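Local coordinates for protein heavy metal cation tricomponent efflux pump ZneA(CzcA-like) (Cupriavidus metallidurans, PDB 4K0J) that probably exports zinc ions in exchange for protons, as the inner-membrane RND component of a tripartite heavy-metal efflux system, at residues C9-F20 and L477-G485; D103-I114 and Q124-S132. All coordinates share one frame; numbering follows the deposited sequence.

Contact 1: C9-F20 and L477-G485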
loop_
_atom_site.group_PDB
_atom_site.type_symbol
_atom_site.label_atom_id
_atom_site.label_comp_id
_atom_site.label_asym_id
_atom_site.label_seq_id
_atom_site.Cartn_x
_atom_site.Cartn_y
_atom_site.Cartn_z
ATOM N N CYS C 9 7.325 -2.635 -47.581
ATOM C CA CYS C 9 7.807 -1.311 -47.211
ATOM C C CYS C 9 8.229 -0.496 -48.428
ATOM O O CYS C 9 8.020 0.716 -48.477
ATOM C CB CYS C 9 8.981 -1.427 -46.241
ATOM S SG CYS C 9 10.577 -1.003 -46.967
ATOM N N PHE C 10 8.833 -1.166 -49.405
ATOM C CA PHE C 10 9.271 -0.499 -50.625
ATOM C C PHE C 10 8.073 0.089 -51.369
ATOM O O PHE C 10 8.191 1.109 -52.047
ATOM C CB PHE C 10 10.040 -1.470 -51.523
ATOM C CG PHE C 10 10.713 -0.812 -52.694
ATOM C CD1 PHE C 10 11.955 -0.215 -52.548
ATOM C CD2 PHE C 10 10.107 -0.792 -53.941
ATOM C CE1 PHE C 10 12.579 0.392 -53.621
ATOM C CE2 PHE C 10 10.727 -0.186 -55.020
ATOM C CZ PHE C 10 11.966 0.406 -54.859
ATOM N N ASN C 11 6.923 -0.563 -51.231
ATOM C CA ASN C 11 5.678 -0.064 -51.803
ATOM C C ASN C 11 4.880 0.728 -50.772
ATOM O O ASN C 11 3.740 1.124 -51.021
ATOM C CB ASN C 11 4.833 -1.218 -52.347
ATOM C CG ASN C 11 5.545 -2.003 -53.431
ATOM O OD1 ASN C 11 6.350 -1.456 -54.185
ATOM N ND2 ASN C 11 5.250 -3.294 -53.515
ATOM N N ARG C 12 5.489 0.952 -49.613
ATOM C CA ARG C 12 4.839 1.676 -48.530
ATOM C C ARG C 12 5.658 2.907 -48.148
ATOM O O ARG C 12 5.619 3.348 -47.002
ATOM C CB ARG C 12 4.682 0.767 -47.309
ATOM C CG ARG C 12 3.450 1.038 -46.461
ATOM C CD ARG C 12 3.584 0.417 -45.075
ATOM N NE ARG C 12 2.409 0.659 -44.243
ATOM C CZ ARG C 12 2.328 0.336 -42.956
ATOM N NH1 ARG C 12 3.357 -0.237 -42.352
ATOM N NH2 ARG C 12 1.219 0.588 -42.275
ATOM N N ARG C 13 6.394 3.449 -49.115
ATOM C CA ARG C 13 7.285 4.586 -48.879
ATOM C C ARG C 13 6.592 5.767 -48.198
ATOM O O ARG C 13 6.992 6.188 -47.110
ATOM C CB ARG C 13 7.921 5.045 -50.192
ATOM C CG ARG C 13 8.962 4.090 -50.755
ATOM C CD ARG C 13 9.274 4.423 -52.205
ATOM N NE ARG C 13 9.575 5.840 -52.389
ATOM C CZ ARG C 13 9.742 6.423 -53.574
ATOM N NH1 ARG C 13 10.012 7.719 -53.645
ATOM N NH2 ARG C 13 9.637 5.709 -54.686
ATOM N N GLY C 14 5.555 6.292 -48.842
ATOM C CA GLY C 14 4.821 7.428 -48.311
ATOM C C GLY C 14 4.203 7.153 -46.952
ATOM O O GLY C 14 4.225 8.008 -46.064
ATOM N N ILE C 15 3.662 5.950 -46.787
ATOM C CA ILE C 15 3.010 5.569 -45.539
ATOM C C ILE C 15 4.002 5.435 -44.385
ATOM O O ILE C 15 3.778 5.987 -43.306
ATOM C CB ILE C 15 2.222 4.255 -45.685
ATOM C CG1 ILE C 15 1.241 4.350 -46.856
ATOM C CG2 ILE C 15 1.496 3.919 -44.389
ATOM C CD1 ILE C 15 0.453 3.079 -47.106
ATOM N N VAL C 16 5.094 4.706 -44.611
ATOM C CA VAL C 16 6.117 4.564 -43.578
ATOM C C VAL C 16 6.739 5.920 -43.251
ATOM O O VAL C 16 7.105 6.177 -42.107
ATOM C CB VAL C 16 7.212 3.515 -43.931
ATOM C CG1 VAL C 16 6.584 2.155 -44.204
ATOM C CG2 VAL C 16 8.059 3.964 -45.111
ATOM N N ALA C 17 6.827 6.794 -44.251
ATOM C CA ALA C 17 7.346 8.139 -44.038
ATOM C C ALA C 17 6.412 8.941 -43.140
ATOM O O ALA C 17 6.859 9.617 -42.207
ATOM C CB ALA C 17 7.547 8.850 -45.361
ATOM N N LEU C 18 5.114 8.857 -43.415
ATOM C CA LEU C 18 4.133 9.598 -42.630
ATOM C C LEU C 18 4.058 9.090 -41.190
ATOM O O LEU C 18 4.048 9.884 -40.246
ATOM C CB LEU C 18 2.754 9.557 -43.289
ATOM C CG LEU C 18 1.787 10.641 -42.804
ATOM C CD1 LEU C 18 2.412 12.018 -42.975
ATOM C CD2 LEU C 18 0.460 10.568 -43.541
ATOM N N VAL C 19 4.015 7.771 -41.020
ATOM C CA VAL C 19 3.961 7.198 -39.679
ATOM C C VAL C 19 5.253 7.466 -38.908
ATOM O O VAL C 19 5.223 7.658 -37.693
ATOM C CB VAL C 19 3.631 5.682 -39.686
ATOM C CG1 VAL C 19 4.751 4.879 -40.314
ATOM C CG2 VAL C 19 3.359 5.188 -38.271
ATOM N N PHE C 20 6.382 7.500 -39.610
ATOM C CA PHE C 20 7.647 7.825 -38.962
ATOM C C PHE C 20 7.665 9.295 -38.562
ATOM O O PHE C 20 8.297 9.672 -37.576
ATOM C CB PHE C 20 8.838 7.483 -39.857
ATOM C CG PHE C 20 9.278 6.044 -39.762
ATOM C CD1 PHE C 20 10.623 5.714 -39.792
ATOM C CD2 PHE C 20 8.348 5.023 -39.631
ATOM C CE1 PHE C 20 11.034 4.393 -39.705
ATOM C CE2 PHE C 20 8.751 3.702 -39.544
ATOM C CZ PHE C 20 10.096 3.386 -39.579
ATOM N N LEU C 477 14.687 -1.031 -37.151
ATOM C CA LEU C 477 13.408 -0.746 -37.792
ATOM C C LEU C 477 13.495 0.400 -38.807
ATOM O O LEU C 477 12.555 0.633 -39.566
ATOM C CB LEU C 477 12.355 -0.428 -36.726
ATOM C CG LEU C 477 10.877 -0.482 -37.120
ATOM C CD1 LEU C 477 10.451 -1.918 -37.393
ATOM C CD2 LEU C 477 10.006 0.147 -36.042
ATOM N N VAL C 478 14.616 1.113 -38.819
ATOM C CA VAL C 478 14.805 2.223 -39.752
ATOM C C VAL C 478 15.649 1.807 -40.949
ATOM O O VAL C 478 15.292 2.075 -42.094
ATOM C CB VAL C 478 15.466 3.441 -39.066
ATOM C CG1 VAL C 478 16.140 4.346 -40.089
ATOM C CG2 VAL C 478 14.441 4.218 -38.260
ATOM N N ALA C 479 16.764 1.141 -40.665
ATOM C CA ALA C 479 17.744 0.778 -41.684
ATOM C C ALA C 479 17.181 -0.169 -42.738
ATOM O O ALA C 479 17.599 -0.145 -43.898
ATOM C CB ALA C 479 18.969 0.165 -41.031
ATOM N N LEU C 480 16.236 -1.005 -42.330
ATOM C CA LEU C 480 15.632 -1.969 -43.236
ATOM C C LEU C 480 14.156 -1.644 -43.444
ATOM O O LEU C 480 13.302 -2.531 -43.388
ATOM C CB LEU C 480 15.794 -3.386 -42.683
ATOM C CG LEU C 480 17.190 -3.749 -42.167
ATOM C CD1 LEU C 480 17.230 -5.191 -41.691
ATOM C CD2 LEU C 480 18.250 -3.504 -43.227
ATOM N N LEU C 481 13.864 -0.367 -43.682
ATOM C CA LEU C 481 12.488 0.081 -43.868
ATOM C C LEU C 481 12.393 1.456 -44.524
ATOM O O LEU C 481 11.916 1.583 -45.650
ATOM C CB LEU C 481 11.745 0.080 -42.533
ATOM C CG LEU C 481 10.576 -0.898 -42.415
ATOM C CD1 LEU C 481 10.389 -1.337 -40.978
ATOM C CD2 LEU C 481 9.304 -0.253 -42.936
ATOM N N LEU C 482 12.842 2.484 -43.814
ATOM C CA LEU C 482 12.761 3.850 -44.325
ATOM C C LEU C 482 13.932 4.164 -45.250
ATOM O O LEU C 482 13.831 5.015 -46.133
ATOM C CB LEU C 482 12.725 4.853 -43.172
ATOM C CG LEU C 482 12.340 6.278 -43.566
ATOM C CD1 LEU C 482 10.919 6.304 -44.097
ATOM C CD2 LEU C 482 12.490 7.216 -42.386
ATOM N N ILE C 483 15.042 3.467 -45.039
ATOM C CA ILE C 483 16.243 3.658 -45.851
ATOM C C ILE C 483 16.144 3.092 -47.282
ATOM O O ILE C 483 16.568 3.756 -48.229
ATOM C CB ILE C 483 17.510 3.136 -45.128
ATOM C CG1 ILE C 483 17.617 3.760 -43.735
ATOM C CG2 ILE C 483 18.760 3.426 -45.944
ATOM C CD1 ILE C 483 17.603 5.272 -43.739
ATOM N N PRO C 484 15.595 1.869 -47.451
ATOM C CA PRO C 484 15.397 1.400 -48.829
ATOM C C PRO C 484 14.509 2.333 -49.651
ATOM O O PRO C 484 14.693 2.445 -50.863
ATOM C CB PRO C 484 14.703 0.052 -48.636
ATOM C CG PRO C 484 15.211 -0.431 -47.342
ATOM C CD PRO C 484 15.323 0.794 -46.478
ATOM N N GLY C 485 13.562 2.998 -48.996
ATOM C CA GLY C 485 12.717 3.967 -49.668
ATOM C C GLY C 485 13.519 5.132 -50.219
ATOM O O GLY C 485 13.077 5.819 -51.138
#
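Cys9, Val16 and Phe20 meet Leu481 and Leu482 where the N-terminal transmembrane helix of this RND permease begins and helix 463-479 ends. Residues 9-20 run from a short helical turn, through a break at Asn11 and Arg12, into helix 13-31; from Leu480 on the other segment loses its regular helix bonding but still packs along this bend.

One set of contacts is formed around aliphatic side chains. The two methyls of Val16 are shared between neighbouring leucines: CG1 lies 3.8 Å from Leu481 CD2, and CG2 is equally near Leu482 CD1. The same Leu481 methyl also reaches the short helical turn before the break, with Leu481 CD2 3.5 Å from Cys9 CB. Leu482 has CG anti to its backbone N (chi1 -167°), which spreads its branches along helix 13-31, CD1 over the backbone of Ala17 and CD2 3.5 Å from Phe20 CD1. Leu482 also touches Leu368 of helix 365-379, so it packs against two helices.

The aromatic groups form the second set. The Phe20 ring places CE1 3.7 Å from Val478 CG2, while the carbonyl oxygen of Leu477 lies at the ring edge, near its plane. Phe10, which also rests on Ile425 and Met426, approaches the Pro484 carbonyl with CE1.

At Gly485 the aliphatic part of an arginine takes over, Arg13 CG lying 3.9 Å from Gly485 CA.

Contact 2: D103-I114 and Q124-S132; sequences DYWSRQRLQERI and QPSLDPLTS
Helix 103-113 and the extended segment 124-132 run in opposite directions, Asp103 lying level with Leu130 and Ile114 with Pro125, their closest registered CA atoms 6.9 Å apart at the Ile114 end.

Arg107 carries the centre. Its chain bends at chi2 and chi3 (-102° and -55°), slipping the guanidinium between two leucines: Leu127 CD2 lies 3.2 Å above one face, near the rim, and Leu130 CB covers the opposite face over its centre. The Asp128 carbonyl oxygen meets the group at its edge and takes hydrogen bonds from both terminal nitrogens. The one from Arg107 NH1 to Asp128 O (2.7 Å) is weak, and that from NH2 is modelled so short that its exact geometry is doubtful. Arg107 NH2 also forms a salt bridge to Asp128 OD2 at 3.1 Å. That oxygen is held in turn by the backbone N of Gln48, so strand 46-52 positions the carboxylate.

Leu130 divides its methyls. CD2 makes a CH-pi contact over the Tyr104 ring, 3.9 Å from its centroid and 19° off the normal, whereas CD1 packs against Arg107 CD at 3.7 Å and reaches Asp103, whose carboxylate is salt-bridged to Lys288. Toward the C-terminal end of the helix, Leu127 CD1 sits 3.6 Å from Leu110 CD2, and Ile114 CD1 lies against the Pro125 carbonyl oxygen.

Helix 103-113 also faces other subunits: Trp105 meets Tyr104 of a neighbouring subunit, and Glu112 forms a salt bridge with Arg107 of that subunit. Within the chain, helix 103-113 and strand 126-127 end the beta-alpha-beta-beta-alpha-beta, ferredoxin-like unit of an RND porter subdomain; the intersubunit contacts are consistent with the central pore helix of these trimers.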
loop_
_atom_site.group_PDB
_atom_site.type_symbol
_atom_site.label_atom_id
_atom_site.label_comp_id
_atom_site.label_asym_id
_atom_site.label_seq_id
_atom_site.Cartn_x
_atom_site.Cartn_y
_atom_site.Cartn_z
ATOM N N ASP C 103 9.472 2.600 -0.299
ATOM C CA ASP C 103 9.668 3.564 0.787
ATOM C C ASP C 103 8.564 3.590 1.844
ATOM O O ASP C 103 8.775 3.144 2.966
ATOM C CB ASP C 103 9.882 4.975 0.227
ATOM C CG ASP C 103 11.336 5.261 -0.087
ATOM O OD1 ASP C 103 12.074 5.638 0.850
ATOM O OD2 ASP C 103 11.739 5.109 -1.263
ATOM N N TYR C 104 7.399 4.122 1.487
ATOM C CA TYR C 104 6.297 4.289 2.435
ATOM C C TYR C 104 5.953 2.989 3.159
ATOM O O TYR C 104 5.606 2.995 4.342
ATOM C CB TYR C 104 5.058 4.828 1.722
ATOM C CG TYR C 104 5.212 6.223 1.169
ATOM C CD1 TYR C 104 5.577 6.430 -0.154
ATOM C CD2 TYR C 104 4.978 7.337 1.967
ATOM C CE1 TYR C 104 5.706 7.710 -0.670
ATOM C CE2 TYR C 104 5.109 8.623 1.460
ATOM C CZ TYR C 104 5.471 8.801 0.141
ATOM O OH TYR C 104 5.604 10.072 -0.372
ATOM N N TRP C 105 6.054 1.882 2.430
ATOM C CA TRP C 105 5.887 0.551 2.989
ATOM C C TRP C 105 6.868 0.316 4.134
ATOM O O TRP C 105 6.467 -0.007 5.256
ATOM C CB TRP C 105 6.117 -0.484 1.889
ATOM C CG TRP C 105 6.003 -1.914 2.327
ATOM C CD1 TRP C 105 6.971 -2.671 2.923
ATOM C CD2 TRP C 105 4.862 -2.767 2.175
ATOM N NE1 TRP C 105 6.497 -3.938 3.163
ATOM C CE2 TRP C 105 5.205 -4.023 2.713
ATOM C CE3 TRP C 105 3.583 -2.588 1.646
ATOM C CZ2 TRP C 105 4.315 -5.095 2.734
ATOM C CZ3 TRP C 105 2.698 -3.654 1.665
ATOM C CH2 TRP C 105 3.068 -4.892 2.205
ATOM N N SER C 106 8.155 0.481 3.842
ATOM C CA SER C 106 9.209 0.297 4.835
ATOM C C SER C 106 9.013 1.205 6.043
ATOM O O SER C 106 9.039 0.742 7.183
ATOM C CB SER C 106 10.586 0.538 4.212
ATOM O OG SER C 106 10.967 -0.541 3.376
ATOM N N ARG C 107 8.806 2.493 5.782
ATOM C CA ARG C 107 8.583 3.482 6.833
ATOM C C ARG C 107 7.389 3.079 7.677
ATOM O O ARG C 107 7.310 3.406 8.861
ATOM C CB ARG C 107 8.314 4.857 6.226
ATOM C CG ARG C 107 9.374 5.334 5.266
ATOM C CD ARG C 107 10.265 6.346 5.929
ATOM N NE ARG C 107 9.497 7.452 6.485
ATOM C CZ ARG C 107 10.048 8.559 6.969
ATOM N NH1 ARG C 107 9.288 9.528 7.463
ATOM N NH2 ARG C 107 11.367 8.696 6.956
ATOM N N GLN C 108 6.457 2.369 7.052
ATOM C CA GLN C 108 5.266 1.908 7.743
ATOM C C GLN C 108 5.585 0.741 8.667
ATOM O O GLN C 108 5.084 0.682 9.785
ATOM C CB GLN C 108 4.172 1.515 6.747
ATOM C CG GLN C 108 2.799 1.387 7.369
ATOM C CD GLN C 108 2.375 2.650 8.085
ATOM O OE1 GLN C 108 1.866 2.600 9.206
ATOM N NE2 GLN C 108 2.582 3.795 7.440
ATOM N N ARG C 109 6.410 -0.189 8.200
ATOM C CA ARG C 109 6.783 -1.331 9.028
ATOM C C ARG C 109 7.587 -0.852 10.233
ATOM O O ARG C 109 7.390 -1.300 11.377
ATOM C CB ARG C 109 7.611 -2.333 8.220
ATOM C CG ARG C 109 7.030 -2.702 6.861
ATOM C CD ARG C 109 5.841 -3.643 6.970
ATOM N NE ARG C 109 4.603 -2.952 7.325
ATOM C CZ ARG C 109 3.815 -2.326 6.456
ATOM N NH1 ARG C 109 2.710 -1.732 6.877
ATOM N NH2 ARG C 109 4.128 -2.293 5.170
ATOM N N LEU C 110 8.499 0.069 9.948
ATOM C CA LEU C 110 9.329 0.690 10.961
ATOM C C LEU C 110 8.427 1.348 11.988
ATOM O O LEU C 110 8.508 1.054 13.176
ATOM C CB LEU C 110 10.232 1.737 10.313
ATOM C CG LEU C 110 11.517 2.116 11.044
ATOM C CD1 LEU C 110 12.392 0.888 11.210
ATOM C CD2 LEU C 110 12.243 3.208 10.277
ATOM N N GLN C 111 7.550 2.226 11.510
ATOM C CA GLN C 111 6.638 2.957 12.382
ATOM C C GLN C 111 5.778 2.021 13.229
ATOM O O GLN C 111 5.497 2.315 14.391
ATOM C CB GLN C 111 5.748 3.894 11.569
ATOM C CG GLN C 111 5.028 4.917 12.419
ATOM C CD GLN C 111 5.988 5.767 13.225
ATOM O OE1 GLN C 111 7.019 6.210 12.719
ATOM N NE2 GLN C 111 5.656 5.995 14.488
ATOM N N GLU C 112 5.369 0.898 12.645
ATOM C CA GLU C 112 4.600 -0.100 13.375
ATOM C C GLU C 112 5.424 -0.665 14.521
ATOM O O GLU C 112 4.957 -0.726 15.659
ATOM C CB GLU C 112 4.156 -1.234 12.451
ATOM C CG GLU C 112 3.014 -0.877 11.516
ATOM C CD GLU C 112 2.625 -2.029 10.606
ATOM O OE1 GLU C 112 2.357 -3.137 11.122
ATOM O OE2 GLU C 112 2.592 -1.827 9.373
ATOM N N ARG C 113 6.657 -1.064 14.220
ATOM C CA ARG C 113 7.507 -1.713 15.219
ATOM C C ARG C 113 7.931 -0.804 16.376
ATOM O O ARG C 113 8.082 -1.265 17.506
ATOM C CB ARG C 113 8.735 -2.340 14.556
ATOM C CG ARG C 113 8.396 -3.436 13.566
ATOM C CD ARG C 113 7.564 -4.522 14.215
ATOM N NE ARG C 113 8.232 -5.095 15.378
ATOM C CZ ARG C 113 9.115 -6.086 15.316
ATOM N NH1 ARG C 113 9.445 -6.611 14.144
ATOM N NH2 ARG C 113 9.676 -6.547 16.426
ATOM N N ILE C 114 8.121 0.483 16.099
ATOM C CA ILE C 114 8.550 1.424 17.134
ATOM C C ILE C 114 7.399 1.854 18.044
ATOM O O ILE C 114 7.581 2.688 18.934
ATOM C CB ILE C 114 9.218 2.685 16.542
ATOM C CG1 ILE C 114 8.178 3.598 15.893
ATOM C CG2 ILE C 114 10.278 2.308 15.537
ATOM C CD1 ILE C 114 8.758 4.894 15.365
ATOM N N GLN C 124 9.851 8.715 23.451
ATOM C CA GLN C 124 8.980 9.141 22.361
ATOM C C GLN C 124 9.672 9.082 20.991
ATOM O O GLN C 124 10.016 10.117 20.417
ATOM C CB GLN C 124 8.438 10.552 22.641
ATOM C CG GLN C 124 9.470 11.550 23.196
ATOM C CD GLN C 124 9.588 11.522 24.718
ATOM O OE1 GLN C 124 9.094 10.605 25.379
ATOM N NE2 GLN C 124 10.242 12.537 25.277
ATOM N N PRO C 125 9.865 7.863 20.457
ATOM C CA PRO C 125 10.595 7.661 19.195
ATOM C C PRO C 125 9.816 8.110 17.961
ATOM O O PRO C 125 8.682 7.680 17.749
ATOM C CB PRO C 125 10.816 6.146 19.159
ATOM C CG PRO C 125 9.688 5.586 19.952
ATOM C CD PRO C 125 9.411 6.588 21.042
ATOM N N SER C 126 10.441 8.958 17.149
ATOM C CA SER C 126 9.798 9.519 15.964
ATOM C C SER C 126 10.476 9.048 14.676
ATOM O O SER C 126 11.493 8.359 14.720
ATOM C CB SER C 126 9.810 11.047 16.047
ATOM O OG SER C 126 9.713 11.638 14.763
ATOM N N LEU C 127 9.912 9.419 13.531
ATOM C CA LEU C 127 10.507 9.066 12.248
ATOM C C LEU C 127 11.065 10.297 11.543
ATOM O O LEU C 127 10.413 11.335 11.479
ATOM C CB LEU C 127 9.485 8.372 11.357
ATOM C CG LEU C 127 10.036 7.192 10.560
ATOM C CD1 LEU C 127 10.556 6.135 11.504
ATOM C CD2 LEU C 127 8.959 6.610 9.669
ATOM N N ASP C 128 12.281 10.180 11.021
ATOM C CA ASP C 128 12.911 11.277 10.294
ATOM C C ASP C 128 12.172 11.513 8.973
ATOM O O ASP C 128 11.480 10.624 8.489
ATOM C CB ASP C 128 14.396 10.975 10.047
ATOM C CG ASP C 128 14.629 10.124 8.803
ATOM O OD1 ASP C 128 15.511 10.482 7.993
ATOM O OD2 ASP C 128 13.945 9.092 8.637
ATOM N N PRO C 129 12.299 12.720 8.398
ATOM C CA PRO C 129 11.676 13.041 7.107
ATOM C C PRO C 129 12.073 12.094 5.971
ATOM O O PRO C 129 13.196 11.591 5.940
ATOM C CB PRO C 129 12.174 14.469 6.819
ATOM C CG PRO C 129 13.279 14.723 7.796
ATOM C CD PRO C 129 12.943 13.901 8.993
ATOM N N LEU C 130 11.147 11.858 5.046
ATOM C CA LEU C 130 11.379 10.937 3.936
ATOM C C LEU C 130 12.139 11.612 2.797
ATOM O O LEU C 130 11.549 12.144 1.849
ATOM C CB LEU C 130 10.060 10.346 3.431
ATOM C CG LEU C 130 10.167 9.296 2.323
ATOM C CD1 LEU C 130 11.030 8.131 2.756
ATOM C CD2 LEU C 130 8.793 8.804 1.909
ATOM N N THR C 131 13.462 11.574 2.901
ATOM C CA THR C 131 14.334 12.202 1.925
ATOM C C THR C 131 15.574 11.348 1.711
ATOM O O THR C 131 15.964 10.576 2.585
ATOM C CB THR C 131 14.755 13.618 2.381
ATOM O OG1 THR C 131 15.810 14.102 1.544
ATOM C CG2 THR C 131 15.250 13.596 3.818
ATOM N N SER C 132 16.175 11.483 0.535
ATOM C CA SER C 132 17.427 10.823 0.212
ATOM C C SER C 132 18.574 11.659 0.753
ATOM O O SER C 132 18.434 12.875 0.916
ATOM C CB SER C 132 17.555 10.677 -1.304
ATOM O OG SER C 132 18.865 10.309 -1.687
#

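From the N terminus the chain passes through residues 9-20, the first half of contact 1, and leaves the membrane part along helix 13-31. It then enters the porter region, where strands 46-52, 79-87 and 90-97 precede helix 103-113. Contact 2 closes a short loop there, with only nine residues separating its halves. The chain returns to the membrane and reaches residues 477-485 much later, closing contact 1 over 456 intervening residues. Contact 2 therefore falls wholly within the span of contact 1, and the two do not cross. Their centres lie about 54 Å apart: one joins two transmembrane segments, the other fastens a helix to the strand at the edge of its sheet within this chain.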